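Local coordinates for protein ribosomal RNA small subunit methyltransferase E (Neisseria gonorrhoeae, PDB 5VM8) that probably methylates a uracil of 16S ribosomal RNA at N3, using S-adenosyl methionine as methyl donor, as a knotted SPOUT-family methyltransferase with an additional PUA-type domain, at residues 86-91 with 194-199; 112-117 with 153-158; 186-191 with 243-248. All blocks are in the same frame, centred on the assembly; numbering follows the deposited sequence.

Contact 1. Residues 86-91 with 194-199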
ATOM      1  N   THR A  86       2.798  -7.906  -3.672  1.00 47.75           N
ATOM      2  CA  THR A  86       2.615  -6.761  -4.563  1.00 38.55           C
ATOM      3  C   THR A  86       1.199  -6.836  -5.119  1.00 41.70           C
ATOM      4  O   THR A  86       0.842  -7.815  -5.781  1.00 48.35           O
ATOM      5  CB  THR A  86       3.631  -6.755  -5.709  1.00 40.79           C
ATOM      6  OG1 THR A  86       4.962  -6.657  -5.185  1.00 46.05           O
ATOM      7  CG2 THR A  86       3.353  -5.616  -6.719  1.00 34.47           C
ATOM      8  N   LEU A  87       0.419  -5.786  -4.892  1.00 40.28           N
ATOM      9  CA  LEU A  87      -0.911  -5.648  -5.476  1.00 39.80           C
ATOM     10  C   LEU A  87      -0.759  -4.901  -6.795  1.00 42.61           C
ATOM     11  O   LEU A  87      -0.386  -3.727  -6.808  1.00 44.21           O
ATOM     12  CB  LEU A  87      -1.840  -4.898  -4.526  1.00 37.74           C
ATOM     13  CG  LEU A  87      -3.169  -4.359  -5.079  1.00 37.33           C
ATOM     14  CD1 LEU A  87      -4.023  -5.457  -5.711  1.00 28.33           C
ATOM     15  CD2 LEU A  87      -3.942  -3.618  -3.966  1.00 39.40           C
ATOM     16  N   ILE A  88      -0.986  -5.593  -7.907  1.00 39.73           N
ATOM     17  CA  ILE A  88      -1.098  -4.952  -9.210  1.00 31.52           C
ATOM     18  C   ILE A  88      -2.573  -4.665  -9.443  1.00 37.33           C
ATOM     19  O   ILE A  88      -3.340  -5.582  -9.764  1.00 35.93           O
ATOM     20  CB  ILE A  88      -0.542  -5.828 -10.342  1.00 39.37           C
ATOM     21  CG1 ILE A  88       0.930  -6.185 -10.127  1.00 40.46           C
ATOM     22  CG2 ILE A  88      -0.673  -5.092 -11.695  1.00 34.45           C
ATOM     23  CD1 ILE A  88       1.523  -6.895 -11.325  1.00 42.67           C
ATOM     24  N   GLN A  89      -2.934  -3.380  -9.398  1.00 39.36           N
ATOM     25  CA  GLN A  89      -4.309  -2.896  -9.421  1.00 39.94           C
ATOM     26  C   GLN A  89      -4.549  -2.046 -10.666  1.00 42.97           C
ATOM     27  O   GLN A  89      -3.893  -1.015 -10.855  1.00 40.86           O
ATOM     28  CB  GLN A  89      -4.593  -2.054  -8.168  1.00 35.33           C
ATOM     29  CG  GLN A  89      -5.981  -1.431  -8.138  1.00 27.42           C
ATOM     30  CD  GLN A  89      -7.057  -2.487  -8.024  1.00 34.59           C
ATOM     31  OE1 GLN A  89      -7.083  -3.231  -7.038  1.00 34.78           O
ATOM     32  NE2 GLN A  89      -7.928  -2.595  -9.045  1.00 35.06           N
ATOM     33  N   SER A  90      -5.519  -2.445 -11.480  1.00 41.34           N
ATOM     34  CA  SER A  90      -5.949  -1.597 -12.582  1.00 42.28           C
ATOM     35  C   SER A  90      -6.636  -0.348 -12.059  1.00 43.72           C
ATOM     36  O   SER A  90      -7.478  -0.428 -11.159  1.00 38.12           O
ATOM     37  CB  SER A  90      -6.912  -2.327 -13.508  1.00 46.39           C
ATOM     38  OG  SER A  90      -6.423  -3.612 -13.772  1.00 51.91           O
ATOM     39  N   ILE A  91      -6.285   0.800 -12.655  1.00 43.88           N
ATOM     40  CA  ILE A  91      -6.789   2.087 -12.202  1.00 38.51           C
ATOM     41  C   ILE A  91      -8.301   2.051 -12.210  1.00 41.04           C
ATOM     42  O   ILE A  91      -8.912   1.681 -13.218  1.00 37.79           O
ATOM     43  CB  ILE A  91      -6.304   3.224 -13.104  1.00 45.78           C
ATOM     44  CG1 ILE A  91      -4.796   3.162 -13.333  1.00 53.56           C
ATOM     45  CG2 ILE A  91      -6.675   4.544 -12.491  1.00 40.14           C
ATOM     46  CD1 ILE A  91      -4.018   3.372 -12.105  1.00 56.90           C
ATOM     47  N   ALA A 194       7.820 -14.509  -2.985  1.00 67.88           N
ATOM     48  CA  ALA A 194       6.960 -13.347  -3.083  1.00 60.61           C
ATOM     49  C   ALA A 194       5.699 -13.680  -3.879  1.00 56.15           C
ATOM     50  O   ALA A 194       5.667 -14.611  -4.697  1.00 57.95           O
ATOM     51  CB  ALA A 194       7.716 -12.183  -3.714  1.00 45.64           C
ATOM     52  N   ILE A 195       4.663 -12.880  -3.642  1.00 51.33           N
ATOM     53  CA  ILE A 195       3.369 -12.989  -4.303  1.00 50.48           C
ATOM     54  C   ILE A 195       3.118 -11.718  -5.103  1.00 49.86           C
ATOM     55  O   ILE A 195       3.352 -10.606  -4.618  1.00 44.85           O
ATOM     56  CB  ILE A 195       2.228 -13.210  -3.292  1.00 50.63           C
ATOM     57  CG1 ILE A 195       2.420 -14.523  -2.539  1.00 56.97           C
ATOM     58  CG2 ILE A 195       0.856 -13.163  -3.983  1.00 42.43           C
ATOM     59  CD1 ILE A 195       1.561 -14.622  -1.294  1.00 59.89           C
ATOM     60  N   VAL A 196       2.625 -11.896  -6.326  1.00 46.69           N
ATOM     61  CA  VAL A 196       2.211 -10.809  -7.194  1.00 39.62           C
ATOM     62  C   VAL A 196       0.757 -11.082  -7.514  1.00 40.80           C
ATOM     63  O   VAL A 196       0.406 -12.164  -8.004  1.00 40.46           O
ATOM     64  CB  VAL A 196       3.070 -10.714  -8.465  1.00 49.50           C
ATOM     65  CG1 VAL A 196       2.489  -9.691  -9.412  1.00 46.54           C
ATOM     66  CG2 VAL A 196       4.477 -10.317  -8.085  1.00 52.11           C
ATOM     67  N   PHE A 197      -0.082 -10.101  -7.238  1.00 35.17           N
ATOM     68  CA  PHE A 197      -1.511 -10.292  -7.241  1.00 40.09           C
ATOM     69  C   PHE A 197      -2.133  -9.220  -8.121  1.00 41.81           C
ATOM     70  O   PHE A 197      -1.911  -8.032  -7.878  1.00 44.84           O
ATOM     71  CB  PHE A 197      -1.933 -10.196  -5.763  1.00 38.48           C
ATOM     72  CG  PHE A 197      -3.382 -10.099  -5.520  1.00 31.51           C
ATOM     73  CD1 PHE A 197      -4.250 -11.014  -6.068  1.00 36.13           C
ATOM     74  CD2 PHE A 197      -3.864  -9.149  -4.644  1.00 30.51           C
ATOM     75  CE1 PHE A 197      -5.598 -10.961  -5.798  1.00 32.95           C
ATOM     76  CE2 PHE A 197      -5.210  -9.078  -4.373  1.00 31.87           C
ATOM     77  CZ  PHE A 197      -6.080 -10.008  -4.951  1.00 34.75           C
ATOM     78  N   MET A 198      -2.943  -9.632  -9.104  1.00 40.23           N
ATOM     79  CA  MET A 198      -3.447  -8.730 -10.138  1.00 37.26           C
ATOM     80  C   MET A 198      -4.956  -8.579 -10.039  1.00 40.03           C
ATOM     81  O   MET A 198      -5.688  -9.575 -10.002  1.00 42.27           O
ATOM     82  CB  MET A 198      -3.124  -9.197 -11.534  1.00 49.93           C
ATOM     83  CG  MET A 198      -1.691  -9.145 -11.904  1.00 62.80           C
ATOM     84  SD  MET A 198      -1.717  -8.850 -13.672  1.00 67.18           S
ATOM     85  CE  MET A 198      -2.763  -7.391 -13.558  1.00 59.43           C
ATOM     86  N   VAL A 199      -5.422  -7.335 -10.009  1.00 33.47           N
ATOM     87  CA  VAL A 199      -6.840  -7.062  -9.853  1.00 32.98           C
ATOM     88  C   VAL A 199      -7.309  -6.109 -10.945  1.00 37.94           C
ATOM     89  O   VAL A 199      -6.622  -5.135 -11.267  1.00 36.56           O
ATOM     90  CB  VAL A 199      -7.149  -6.495  -8.450  1.00 28.77           C
ATOM     91  CG1 VAL A 199      -8.626  -6.287  -8.289  1.00 31.25           C
ATOM     92  CG2 VAL A 199      -6.626  -7.462  -7.393  1.00 36.28           C
TER
HETATM   93  O   HOH W   1       5.693  -9.603  -3.780  1.00 52.19           O
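Thr86 to Ser90 and Ile195 to Val199 run as parallel strands inclined by 16°, and five backbone hydrogen bonds join them: Thr86 N to Ile195 O, Phe197 N to Thr86 O, Ile88 N to Phe197 O, Val199 N to Ile88 O and Ser90 N to Val199 O. The last carbonyl is gripped twice. Ser90 OG, turned beside its own backbone N (chi1 -45°), also donates to Val199 O at 2.9 Å, approaching from the flank of the carbonyl. On the face bearing Thr86, Ile88, Val196 and Met198, the two branches of Ile88 part company: CD1 meets Val196 CG1 at 3.5 Å, whereas CG2 lies 3.6 Å from Met198 CE, a methyl carried there by a bend in the last methionine torsion. The pair of strands occupies the middle of the parallel sheet of the SPOUT methyltransferase domain, a fold known for its trefoil knot. The other face is covered by helices 94-106 and 232-244. There Leu87 lies alongside Phe197, its CD1 3.8 Å from Phe197 CD2 and 3.7 Å from Val199 CG2; the latter methyl sits over one face of the phenyl ring, toward its rim. Gln89 folds at chi2 (66°), laying its amide across Val199, with OE1 3.6 Å from Val199 CB. The bond from Gln89 NE2 to Ser90 O (3.1 Å), almost in the amide plane, helps fix the amide's rotation; a weak one to Gly200 O adds to it.

Contact 2. Residues 112-117 with 153-158; sequences IQPVIS and PPVLPI
Gln113 meets the 153-158 loop with both ends of its amide. Its NE2 donates to Pro157 O at 2.8 Å, and OE1 rests against Leu156, 3.4 Å from CD1, the two side chains crossing at about a right angle. The same NE2 also donates to Pro114 O (3.2 Å), approaching from above that carbonyl's plane; both acceptors lie in the glutamine's own amide plane, which fixes its rotation. A bend at chi2 (62°) turns the amide back over the next residue. Beside it the backbones pair briefly in parallel fashion: Leu156 N reaches Ile112 O in an almost straight bond (2.9 Å, 178° at the hydrogen), and Ile112 N donates to Pro154 O. Pro114 interrupts the pattern, having no N-H to offer; its CD instead lies 3.1 Å from Leu156 O, and Gln113 supplies the next polar link. Farther along, Ile158 CG2 packs on Ile116 CG1 at 3.6 Å, while Ile158 CG1 touches the Pro114 ring. In the second shell, Gln137 OE1 accepts from Val155 N and so holds the loop from its other side. In the parallel sheet of the SPOUT methyltransferase domain, strand 111-116 is bordered by strand 85-90 on one side and on the other by this proline-rich loop, which leads into the outermost strand 159-160, while helix 128-147 packs on Pro153 and Val155, and helix 94-106 on Ile112 and Pro153.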
ATOM      1  N   ILE A 112       2.510  -1.592  -4.365  1.00 53.18           N
ATOM      2  CA  ILE A 112       1.331  -1.357  -5.186  1.00 48.23           C
ATOM      3  C   ILE A 112       1.784  -0.844  -6.550  1.00 46.36           C
ATOM      4  O   ILE A 112       2.547   0.126  -6.639  1.00 48.38           O
ATOM      5  CB  ILE A 112       0.358  -0.366  -4.519  1.00 42.18           C
ATOM      6  CG1 ILE A 112      -0.194  -0.969  -3.223  1.00 38.61           C
ATOM      7  CG2 ILE A 112      -0.770  -0.010  -5.481  1.00 32.78           C
ATOM      8  CD1 ILE A 112      -0.584   0.071  -2.161  1.00 35.92           C
ATOM      9  N   GLN A 113       1.348  -1.529  -7.606  1.00 44.83           N
ATOM     10  CA  GLN A 113       1.687  -1.203  -8.989  1.00 43.52           C
ATOM     11  C   GLN A 113       0.386  -0.851  -9.696  1.00 45.28           C
ATOM     12  O   GLN A 113      -0.332  -1.740 -10.168  1.00 43.78           O
ATOM     13  CB  GLN A 113       2.413  -2.367  -9.672  1.00 44.27           C
ATOM     14  CG  GLN A 113       2.751  -2.146 -11.151  1.00 43.49           C
ATOM     15  CD  GLN A 113       3.696  -0.982 -11.388  1.00 48.42           C
ATOM     16  OE1 GLN A 113       4.919  -1.115 -11.251  1.00 52.55           O
ATOM     17  NE2 GLN A 113       3.134   0.176 -11.732  1.00 49.47           N
ATOM     18  N   PRO A 114       0.026   0.427  -9.763  1.00 45.71           N
ATOM     19  CA  PRO A 114      -1.168   0.811 -10.527  1.00 43.65           C
ATOM     20  C   PRO A 114      -0.923   0.646 -12.017  1.00 45.78           C
ATOM     21  O   PRO A 114       0.145   1.000 -12.527  1.00 48.40           O
ATOM     22  CB  PRO A 114      -1.363   2.285 -10.162  1.00 38.73           C
ATOM     23  CG  PRO A 114       0.024   2.768  -9.837  1.00 41.67           C
ATOM     24  CD  PRO A 114       0.761   1.593  -9.243  1.00 42.61           C
ATOM     25  N   VAL A 115      -1.925   0.132 -12.725  1.00 42.89           N
ATOM     26  CA  VAL A 115      -1.768  -0.141 -14.149  1.00 47.83           C
ATOM     27  C   VAL A 115      -3.002   0.321 -14.897  1.00 53.18           C
ATOM     28  O   VAL A 115      -4.121   0.310 -14.376  1.00 51.92           O
ATOM     29  CB  VAL A 115      -1.518  -1.629 -14.516  1.00 41.28           C
ATOM     30  CG1 VAL A 115      -0.287  -2.185 -13.837  1.00 43.67           C
ATOM     31  CG2 VAL A 115      -2.753  -2.467 -14.262  1.00 31.05           C
ATOM     32  N   ILE A 116      -2.778   0.708 -16.145  1.00 53.59           N
ATOM     33  CA  ILE A 116      -3.859   1.020 -17.062  1.00 46.66           C
ATOM     34  C   ILE A 116      -4.196  -0.263 -17.799  1.00 43.62           C
ATOM     35  O   ILE A 116      -3.319  -0.890 -18.399  1.00 51.66           O
ATOM     36  CB  ILE A 116      -3.466   2.121 -18.052  1.00 48.26           C
ATOM     37  CG1 ILE A 116      -2.832   3.306 -17.311  1.00 51.00           C
ATOM     38  CG2 ILE A 116      -4.703   2.523 -18.840  1.00 41.27           C
ATOM     39  CD1 ILE A 116      -2.262   4.351 -18.229  1.00 45.05           C
ATOM     40  N   SER A 117      -5.434  -0.702 -17.674  1.00 38.85           N
ATOM     41  CA  SER A 117      -5.936  -1.828 -18.434  1.00 39.41           C
ATOM     42  C   SER A 117      -6.963  -1.300 -19.420  1.00 41.85           C
ATOM     43  O   SER A 117      -7.243  -0.101 -19.484  1.00 41.93           O
ATOM     44  CB  SER A 117      -6.516  -2.919 -17.521  1.00 44.05           C
ATOM     45  OG  SER A 117      -7.768  -2.549 -16.986  1.00 45.56           O
ATOM     46  N   PRO A 153       4.731   1.194   1.995  1.00 43.73           N
ATOM     47  CA  PRO A 153       4.764   0.526   0.689  1.00 40.33           C
ATOM     48  C   PRO A 153       4.767   1.563  -0.418  1.00 46.05           C
ATOM     49  O   PRO A 153       4.026   2.552  -0.349  1.00 46.15           O
ATOM     50  CB  PRO A 153       3.476  -0.319   0.672  1.00 40.85           C
ATOM     51  CG  PRO A 153       2.598   0.222   1.770  1.00 39.32           C
ATOM     52  CD  PRO A 153       3.510   0.892   2.771  1.00 42.66           C
ATOM     53  N   PRO A 154       5.612   1.401  -1.433  1.00 49.85           N
ATOM     54  CA  PRO A 154       5.623   2.372  -2.540  1.00 50.75           C
ATOM     55  C   PRO A 154       4.402   2.217  -3.431  1.00 46.15           C
ATOM     56  O   PRO A 154       3.864   1.120  -3.597  1.00 46.79           O
ATOM     57  CB  PRO A 154       6.900   2.016  -3.311  1.00 55.41           C
ATOM     58  CG  PRO A 154       7.048   0.526  -3.079  1.00 52.26           C
ATOM     59  CD  PRO A 154       6.556   0.291  -1.654  1.00 48.39           C
ATOM     60  N   VAL A 155       3.942   3.333  -3.981  1.00 43.66           N
ATOM     61  CA  VAL A 155       3.002   3.308  -5.098  1.00 44.69           C
ATOM     62  C   VAL A 155       3.844   3.560  -6.344  1.00 44.97           C
ATOM     63  O   VAL A 155       4.363   4.662  -6.545  1.00 49.92           O
ATOM     64  CB  VAL A 155       1.880   4.344  -4.951  1.00 45.23           C
ATOM     65  CG1 VAL A 155       0.848   4.150  -6.052  1.00 42.10           C
ATOM     66  CG2 VAL A 155       1.235   4.289  -3.554  1.00 44.04           C
ATOM     67  N   LEU A 156       4.044   2.541  -7.125  1.00 45.66           N
ATOM     68  CA  LEU A 156       4.977   2.609  -8.241  1.00 48.45           C
ATOM     69  C   LEU A 156       4.399   3.423  -9.404  1.00 46.37           C
ATOM     70  O   LEU A 156       3.178   3.548  -9.540  1.00 43.21           O
ATOM     71  CB  LEU A 156       5.349   1.204  -8.695  1.00 46.58           C
ATOM     72  CG  LEU A 156       5.972   0.332  -7.586  1.00 49.26           C
ATOM     73  CD1 LEU A 156       6.161  -1.126  -8.039  1.00 51.47           C
ATOM     74  CD2 LEU A 156       7.304   0.898  -7.104  1.00 44.48           C
ATOM     75  N   PRO A 157       5.257   4.010 -10.239  1.00 44.00           N
ATOM     76  CA  PRO A 157       4.754   4.779 -11.389  1.00 44.73           C
ATOM     77  C   PRO A 157       3.804   3.960 -12.258  1.00 46.28           C
ATOM     78  O   PRO A 157       3.954   2.747 -12.417  1.00 50.30           O
ATOM     79  CB  PRO A 157       6.028   5.154 -12.150  1.00 46.68           C
ATOM     80  CG  PRO A 157       7.134   5.081 -11.143  1.00 46.27           C
ATOM     81  CD  PRO A 157       6.729   4.035 -10.140  1.00 43.32           C
ATOM     82  N   ILE A 158       2.782   4.641 -12.777  1.00 45.70           N
ATOM     83  CA  ILE A 158       1.785   4.002 -13.625  1.00 48.94           C
ATOM     84  C   ILE A 158       2.429   3.425 -14.873  1.00 47.51           C
ATOM     85  O   ILE A 158       3.290   4.052 -15.500  1.00 54.51           O
ATOM     86  CB  ILE A 158       0.683   5.012 -13.997  1.00 47.85           C
ATOM     87  CG1 ILE A 158       0.024   5.568 -12.720  1.00 47.68           C
ATOM     88  CG2 ILE A 158      -0.303   4.381 -14.975  1.00 40.60           C
ATOM     89  CD1 ILE A 158      -0.974   6.666 -12.944  1.00 47.81           C
TER

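Contact 3. Residues 186-191 with 243-248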
ATOM      1  N   GLY A 186      -6.634 -21.101  -1.747  1.00 60.17           N
ATOM      2  CA  GLY A 186      -6.034 -22.064  -0.841  1.00 61.94           C
ATOM      3  C   GLY A 186      -5.466 -23.269  -1.563  1.00 68.89           C
ATOM      4  O   GLY A 186      -4.443 -23.825  -1.146  1.00 75.89           O
ATOM      5  N   ASP A 187      -6.078 -23.655  -2.681  1.00 70.01           N
ATOM      6  CA  ASP A 187      -5.675 -24.831  -3.447  1.00 70.54           C
ATOM      7  C   ASP A 187      -4.479 -24.579  -4.356  1.00 68.89           C
ATOM      8  O   ASP A 187      -4.151 -25.464  -5.147  1.00 72.98           O
ATOM      9  CB  ASP A 187      -6.844 -25.346  -4.291  1.00 71.28           C
ATOM     10  CG  ASP A 187      -8.012 -25.802  -3.452  1.00 79.51           C
ATOM     11  OD1 ASP A 187      -7.798 -26.251  -2.311  1.00 83.97           O
ATOM     12  OD2 ASP A 187      -9.155 -25.719  -3.939  1.00 83.70           O
ATOM     13  N   ILE A 188      -3.829 -23.407  -4.280  1.00 67.78           N
ATOM     14  CA  ILE A 188      -2.665 -23.127  -5.120  1.00 64.71           C
ATOM     15  C   ILE A 188      -1.438 -23.727  -4.468  1.00 65.80           C
ATOM     16  O   ILE A 188      -1.400 -23.942  -3.256  1.00 67.41           O
ATOM     17  CB  ILE A 188      -2.417 -21.619  -5.373  1.00 59.88           C
ATOM     18  CG1 ILE A 188      -1.730 -20.992  -4.162  1.00 54.81           C
ATOM     19  CG2 ILE A 188      -3.666 -20.853  -5.808  1.00 55.25           C
ATOM     20  CD1 ILE A 188      -1.090 -19.668  -4.443  1.00 47.23           C
ATOM     21  N   ARG A 189      -0.448 -24.042  -5.305  1.00 68.87           N
ATOM     22  CA  ARG A 189       0.829 -24.530  -4.813  1.00 66.50           C
ATOM     23  C   ARG A 189       1.321 -23.574  -3.741  1.00 70.99           C
ATOM     24  O   ARG A 189       1.219 -22.357  -3.895  1.00 71.48           O
ATOM     25  CB  ARG A 189       1.833 -24.599  -5.968  1.00 59.67           C
ATOM     26  CG  ARG A 189       3.005 -25.511  -5.758  1.00 67.37           C
ATOM     27  CD  ARG A 189       4.176 -25.189  -6.696  1.00 70.15           C
ATOM     28  NE  ARG A 189       4.109 -25.838  -8.008  1.00 60.08           N
ATOM     29  CZ  ARG A 189       4.518 -27.074  -8.261  1.00 62.28           C
ATOM     30  NH1 ARG A 189       5.016 -27.821  -7.284  1.00 73.93           N
ATOM     31  NH2 ARG A 189       4.427 -27.571  -9.492  1.00 66.29           N
ATOM     32  N   HIS A 190       1.798 -24.128  -2.630  1.00 76.21           N
ATOM     33  CA  HIS A 190       2.240 -23.304  -1.517  1.00 79.78           C
ATOM     34  C   HIS A 190       3.277 -22.306  -2.000  1.00 73.09           C
ATOM     35  O   HIS A 190       4.307 -22.713  -2.553  1.00 79.88           O
ATOM     36  CB  HIS A 190       2.825 -24.168  -0.399  1.00 94.26           C
ATOM     37  CG  HIS A 190       2.955 -23.451   0.915  1.00 99.78           C
ATOM     38  ND1 HIS A 190       4.054 -22.681   1.242  1.00 99.95           N
ATOM     39  CD2 HIS A 190       2.121 -23.382   1.979  1.00 99.98           C
ATOM     40  CE1 HIS A 190       3.888 -22.169   2.448  1.00100.29           C
ATOM     41  NE2 HIS A 190       2.724 -22.580   2.919  1.00101.17           N
ATOM     42  N   PRO A 191       3.040 -21.008  -1.877  1.00 71.83           N
ATOM     43  CA  PRO A 191       4.031 -20.037  -2.340  1.00 68.01           C
ATOM     44  C   PRO A 191       5.287 -20.137  -1.498  1.00 69.41           C
ATOM     45  O   PRO A 191       5.222 -20.282  -0.279  1.00 76.21           O
ATOM     46  CB  PRO A 191       3.334 -18.681  -2.173  1.00 68.95           C
ATOM     47  CG  PRO A 191       2.181 -18.934  -1.233  1.00 74.35           C
ATOM     48  CD  PRO A 191       1.789 -20.371  -1.417  1.00 76.37           C
ATOM     49  N   THR A 243      -3.691 -14.967   6.255  1.00 41.23           N
ATOM     50  CA  THR A 243      -4.137 -16.074   7.100  1.00 41.93           C
ATOM     51  C   THR A 243      -3.424 -17.384   6.732  1.00 48.67           C
ATOM     52  O   THR A 243      -3.047 -18.166   7.623  1.00 48.89           O
ATOM     53  CB  THR A 243      -5.662 -16.206   6.999  1.00 41.35           C
ATOM     54  OG1 THR A 243      -6.271 -14.982   7.409  1.00 48.55           O
ATOM     55  CG2 THR A 243      -6.187 -17.347   7.845  1.00 49.72           C
ATOM     56  N   LEU A 244      -3.194 -17.619   5.429  1.00 48.59           N
ATOM     57  CA  LEU A 244      -2.504 -18.832   4.974  1.00 50.73           C
ATOM     58  C   LEU A 244      -0.985 -18.715   5.075  1.00 45.64           C
ATOM     59  O   LEU A 244      -0.310 -19.689   5.397  1.00 53.13           O
ATOM     60  CB  LEU A 244      -2.884 -19.142   3.524  1.00 46.03           C
ATOM     61  CG  LEU A 244      -4.328 -19.567   3.295  1.00 46.36           C
ATOM     62  CD1 LEU A 244      -4.686 -19.542   1.825  1.00 43.27           C
ATOM     63  CD2 LEU A 244      -4.510 -20.958   3.876  1.00 42.42           C
ATOM     64  N   TRP A 245      -0.423 -17.553   4.761  1.00 47.51           N
ATOM     65  CA  TRP A 245       1.019 -17.422   4.620  1.00 51.74           C
ATOM     66  C   TRP A 245       1.614 -16.228   5.362  1.00 54.09           C
ATOM     67  O   TRP A 245       2.844 -16.103   5.390  1.00 59.88           O
ATOM     68  CB  TRP A 245       1.400 -17.364   3.121  1.00 54.04           C
ATOM     69  CG  TRP A 245       0.686 -18.443   2.316  1.00 52.97           C
ATOM     70  CD1 TRP A 245       0.737 -19.786   2.542  1.00 53.91           C
ATOM     71  CD2 TRP A 245      -0.193 -18.267   1.186  1.00 46.30           C
ATOM     72  NE1 TRP A 245      -0.060 -20.454   1.645  1.00 43.59           N
ATOM     73  CE2 TRP A 245      -0.641 -19.549   0.801  1.00 44.87           C
ATOM     74  CE3 TRP A 245      -0.640 -17.159   0.466  1.00 45.46           C
ATOM     75  CZ2 TRP A 245      -1.507 -19.753  -0.271  1.00 43.71           C
ATOM     76  CZ3 TRP A 245      -1.507 -17.363  -0.590  1.00 47.05           C
ATOM     77  CH2 TRP A 245      -1.924 -18.659  -0.951  1.00 46.30           C
ATOM     78  N   GLY A 246       0.793 -15.335   5.926  1.00 49.21           N
ATOM     79  CA  GLY A 246       1.304 -14.143   6.589  1.00 48.72           C
ATOM     80  C   GLY A 246       1.183 -14.089   8.108  1.00 52.31           C
ATOM     81  O   GLY A 246       1.207 -15.118   8.784  1.00 58.13           O
ATOM     82  N   ASP A 247       1.040 -12.897   8.668  1.00 52.59           N
ATOM     83  CA  ASP A 247       1.065 -12.770  10.114  1.00 56.77           C
ATOM     84  C   ASP A 247      -0.332 -12.840  10.727  1.00 55.11           C
ATOM     85  O   ASP A 247      -0.483 -12.527  11.911  1.00 58.24           O
ATOM     86  CB  ASP A 247       1.790 -11.482  10.551  1.00 59.41           C
ATOM     87  CG  ASP A 247       1.114 -10.206  10.054  1.00 60.85           C
ATOM     88  OD1 ASP A 247       0.238 -10.278   9.166  1.00 50.74           O
ATOM     89  OD2 ASP A 247       1.447  -9.122  10.594  1.00 63.55           O
ATOM     90  N   PHE A 248      -1.355 -13.230   9.946  1.00 50.73           N
ATOM     91  CA  PHE A 248      -2.634 -13.599  10.540  1.00 50.11           C
ATOM     92  C   PHE A 248      -2.624 -15.014  11.103  1.00 64.58           C
ATOM     93  O   PHE A 248      -3.528 -15.359  11.872  1.00 72.36           O
ATOM     94  CB  PHE A 248      -3.786 -13.483   9.536  1.00 47.37           C
ATOM     95  CG  PHE A 248      -4.240 -12.072   9.258  1.00 42.99           C
ATOM     96  CD1 PHE A 248      -3.481 -10.977   9.661  1.00 44.35           C
ATOM     97  CD2 PHE A 248      -5.428 -11.844   8.574  1.00 43.87           C
ATOM     98  CE1 PHE A 248      -3.894  -9.679   9.390  1.00 44.04           C
ATOM     99  CE2 PHE A 248      -5.858 -10.532   8.286  1.00 42.94           C
ATOM    100  CZ  PHE A 248      -5.078  -9.452   8.690  1.00 42.14           C
TER
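The indole of Trp245 is sandwiched: Pro191 lies on one face and Leu244 CB over the opposite one, toward the rim. Pro191 makes a CH-pi contact, its CG standing 3.5 Å from the centroid of the six-membered ring and 16° off the ring normal, while its CD comes within 3.4 Å of Trp245 CE2. His190 forms a T-shaped pair with the five-membered ring. The tryptophan edge carrying CD1 and NE1 is directed at the imidazole face, with centroids 4.7 Å apart and planes at 81°; the nearest atoms are His190 NE2 and Trp245 CD1, at 3.4 Å. At the far end of the indole, Ile188 CD1 approaches Trp245 CH2 at 3.7 Å. Its CG1 is held between the backbone N and the carbonyl carbon (chi1 79°), which swings the longer branch to the tryptophan. Leu244 CD1 also touches Gly186 CA at 3.9 Å. Trp245, the first residue to leave helical geometry after helix 232-244, the last of the SPOUT methyltransferase domain, carries its indole across to the surface loop between strands 182-184 and 195-199 of the parallel sheet. The loop is backed by strand 173-177, where Ile188 and Pro191 both touch Thr173. No hydrogen bond spans the two segments, which implies plain packing, held by dispersion and by the attraction of C-H groups and a ring edge to aromatic faces.

Past the N-terminal PUA-type domain, strand 85-90 is the first segment to take part; its partner is residues 194-199, so contact 1 closes a loop of about a hundred residues. Contact 2 is nested inside it, from 112-117 to 153-158, with a probable hydrogen bond between Leu87 O and Gln113 N. Contact 3 follows contact 2 in series but crosses contact 1, opening at 186-191 and ending at 243-248; the two touch where Ile195 CD1 packs on Trp245 CE3 (3.8 Å). Contact 1 joins the sheet's central strands, contact 2 adds the loop 153-158 beside strand 111-116, and contact 3 ties the loop 186-191 to the end of helix 232-244.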